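Local atomic coordinates of acyl carrier protein (Thermotoga maritima MSB8, PDB entry 6LVU), a protein that probably carries the growing acyl chain through fatty acid biosynthesis, as acyl carrier proteins do. Residues D45-M48 against D49-E53. Numbering follows the deposited sequence.
Sequences DLVM and DFESE. With ZN (zinc ion), chain E; ZN (zinc ion), chain C.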
ATOM      1  N   ASP A  45      -4.018   5.246  -7.462  1.00 27.22           N
ATOM      2  CA  ASP A  45      -2.837   4.960  -8.278  1.00 27.25           C
ATOM      3  C   ASP A  45      -1.930   3.949  -7.604  1.00 27.49           C
ATOM      4  O   ASP A  45      -1.416   3.041  -8.275  1.00 30.16           O
ATOM      5  CB  ASP A  45      -2.053   6.233  -8.589  1.00 28.45           C
ATOM      6  CG  ASP A  45      -1.076   6.034  -9.741  1.00 33.20           C
ATOM      7  OD1 ASP A  45       0.142   6.171  -9.516  1.00 39.20           O
ATOM      8  OD2 ASP A  45      -1.520   5.734 -10.866  1.00 32.18           O
ATOM      9  N   LEU A  46      -1.697   4.095  -6.296  1.00 26.27           N
ATOM     10  CA  LEU A  46      -0.893   3.114  -5.581  1.00 22.05           C
ATOM     11  C   LEU A  46      -1.481   1.723  -5.738  1.00 21.50           C
ATOM     12  O   LEU A  46      -0.773   0.766  -6.066  1.00 22.01           O
ATOM     13  CB  LEU A  46      -0.781   3.490  -4.105  1.00 17.31           C
ATOM     14  CG  LEU A  46       0.018   4.745  -3.756  1.00 22.92           C
ATOM     15  CD1 LEU A  46      -0.166   5.101  -2.278  1.00 23.73           C
ATOM     16  CD2 LEU A  46       1.494   4.579  -4.081  1.00 24.93           C
ATOM     17  N   VAL A  47      -2.790   1.599  -5.546  1.00 21.18           N
ATOM     18  CA  VAL A  47      -3.444   0.300  -5.628  1.00 18.39           C
ATOM     19  C   VAL A  47      -3.300  -0.304  -7.017  1.00 27.30           C
ATOM     20  O   VAL A  47      -3.046  -1.503  -7.156  1.00 25.99           O
ATOM     21  CB  VAL A  47      -4.912   0.425  -5.194  1.00 30.24           C
ATOM     22  CG1 VAL A  47      -5.721  -0.670  -5.793  1.00 35.43           C
ATOM     23  CG2 VAL A  47      -4.978   0.333  -3.688  1.00 28.19           C
ATOM     24  N   MET A  48      -3.465   0.508  -8.066  1.00 26.77           N
ATOM     25  CA  MET A  48      -3.265  -0.038  -9.403  1.00 29.71           C
ATOM     26  C   MET A  48      -1.825  -0.485  -9.604  1.00 30.22           C
ATOM     27  O   MET A  48      -1.566  -1.462 -10.318  1.00 30.80           O
ATOM     28  CB  MET A  48      -3.651   0.985 -10.465  1.00 31.66           C
ATOM     29  CG  MET A  48      -4.968   0.671 -11.143  1.00 35.78           C
ATOM     30  SD  MET A  48      -5.464   2.062 -12.158  1.00 53.01           S
ATOM     31  CE  MET A  48      -5.690   3.282 -10.871  1.00 38.30           C
ATOM     32  N   ASP A  49      -0.874   0.219  -9.000  1.00 25.61           N
ATOM     33  CA  ASP A  49       0.508  -0.218  -9.100  1.00 24.58           C
ATOM     34  C   ASP A  49       0.718  -1.523  -8.339  1.00 23.12           C
ATOM     35  O   ASP A  49       1.363  -2.443  -8.858  1.00 22.91           O
ATOM     36  CB  ASP A  49       1.415   0.912  -8.621  1.00 23.26           C
ATOM     37  CG  ASP A  49       1.233   2.168  -9.463  1.00 31.04           C
ATOM     38  OD1 ASP A  49       0.878   2.023 -10.658  1.00 33.91           O
ATOM     39  OD2 ASP A  49       1.392   3.292  -8.947  1.00 37.43           O
ATOM     40  N   PHE A  50       0.114  -1.652  -7.144  1.00 21.97           N
ATOM     41  CA  PHE A  50       0.123  -2.931  -6.430  1.00 20.78           C
ATOM     42  C   PHE A  50      -0.615  -4.014  -7.207  1.00 22.28           C
ATOM     43  O   PHE A  50      -0.191  -5.177  -7.220  1.00 23.52           O
ATOM     44  CB  PHE A  50      -0.481  -2.780  -5.025  1.00 17.97           C
ATOM     45  CG  PHE A  50       0.228  -1.762  -4.163  1.00 17.68           C
ATOM     46  CD1 PHE A  50       1.615  -1.632  -4.214  1.00 21.78           C
ATOM     47  CD2 PHE A  50      -0.479  -0.919  -3.334  1.00 15.62           C
ATOM     48  CE1 PHE A  50       2.269  -0.676  -3.447  1.00 18.24           C
ATOM     49  CE2 PHE A  50       0.176   0.028  -2.555  1.00 17.81           C
ATOM     50  CZ  PHE A  50       1.541   0.150  -2.608  1.00 14.87           C
ATOM     51  N   GLU A  51      -1.722  -3.651  -7.863  1.00 22.80           N
ATOM     52  CA  GLU A  51      -2.463  -4.623  -8.667  1.00 24.55           C
ATOM     53  C   GLU A  51      -1.582  -5.220  -9.757  1.00 27.19           C
ATOM     54  O   GLU A  51      -1.562  -6.441  -9.954  1.00 26.76           O
ATOM     55  CB  GLU A  51      -3.692  -3.957  -9.283  1.00 27.58           C
ATOM     56  CG  GLU A  51      -4.912  -4.024  -8.383  1.00 35.12           C
ATOM     57  CD  GLU A  51      -6.091  -3.229  -8.893  1.00 38.69           C
ATOM     58  OE1 GLU A  51      -7.192  -3.383  -8.322  1.00 44.10           O
ATOM     59  OE2 GLU A  51      -5.940  -2.466  -9.873  1.00 41.85           O
ATOM     60  N   SER A  52      -0.824  -4.374 -10.452  1.00 24.78           N
ATOM     61  CA  SER A  52       0.070  -4.838 -11.502  1.00 21.66           C
ATOM     62  C   SER A  52       1.326  -5.482 -10.932  1.00 24.38           C
ATOM     63  O   SER A  52       1.938  -6.323 -11.591  1.00 26.16           O
ATOM     64  CB  SER A  52       0.436  -3.668 -12.414  1.00 30.76           C
ATOM     65  OG  SER A  52       1.686  -3.870 -13.040  1.00 40.00           O
ATOM     66  N   GLU A  53       1.738  -5.092  -9.727  1.00 22.62           N
ATOM     67  CA  GLU A  53       2.936  -5.670  -9.134  1.00 20.69           C
ATOM     68  C   GLU A  53       2.732  -7.142  -8.756  1.00 21.38           C
ATOM     69  O   GLU A  53       3.600  -7.984  -9.008  1.00 20.67           O
ATOM     70  CB  GLU A  53       3.346  -4.830  -7.924  1.00 18.98           C
ATOM     71  CG  GLU A  53       4.679  -5.159  -7.340  1.00 19.90           C
ATOM     72  CD  GLU A  53       5.828  -4.807  -8.274  1.00 24.94           C
ATOM     73  OE1 GLU A  53       6.891  -5.453  -8.159  1.00 22.68           O
ATOM     74  OE2 GLU A  53       5.675  -3.890  -9.123  1.00 25.98           O
TER
HETATM   75 ZN    ZN E 103       0.060   3.862 -11.306  1.00 53.75          ZN
HETATM   76 ZN    ZN C 101       8.643  -4.602  -8.925  1.00 28.67          ZN
HETATM   77  O   HOH W   1       8.624  -4.683 -11.163  1.00 33.41           O
HETATM   78  O   HOH W   2       1.888   5.114 -10.684  1.00 28.28           O
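Asp45 and Asp49 stand one helical turn apart and grip the same zinc ion between their carboxylates. The zinc ion lies 2.5 Å from OD2 of Asp45 and 2.1 Å from OD1 of Asp49. The two carboxylate planes are turned 88° apart, nearly perpendicular. CG of Asp45 lies anti to its backbone N (chi1 -164°), whereas CG of Asp49 lies anti to its carbonyl carbon (chi1 -60°), and these different settings bring both groups round to one metal. OD1 of Asp45 and OD2 of Asp49 come within 3.2 Å of each other, a closeness of like charges that the zinc ion probably offsets. Water 2 adds a further ligand. Farther along, OE1 of Glu53 binds a second zinc ion.

The backbone beneath is regular alpha helix, with four i to i+4 hydrogen bonds from Asp49 N to Asp45 O through Ser52 N to Met48 O. The carbonyl O of Leu46 accepts from Phe50 N, and the same oxygen lies over one face of the Phe50 ring, 3.2 Å from CD2. CE2 of the ring also touches CB of Leu46 at 3.9 Å. Elsewhere on the helix, the extended Glu51 side chain runs obliquely past Val47 and Met48, with its OE2 3.5 Å from CG of Met48. The Glu51 carboxylate is held by a salt bridge to Lys57 and a hydrogen bond from Val58 N.

All of this lies on helix 42-54 of the acyl carrier helical bundle. Replacing Phe50 with an alanine would probably open a gap beside Leu46 and leave Ile14, Ile15, Ile72 and Ile76 without their shared aromatic partner. Leu46 packs on Leu19, and through the Phe50 ring helix 42-54 meets both helix 4-19 and helix 69-79.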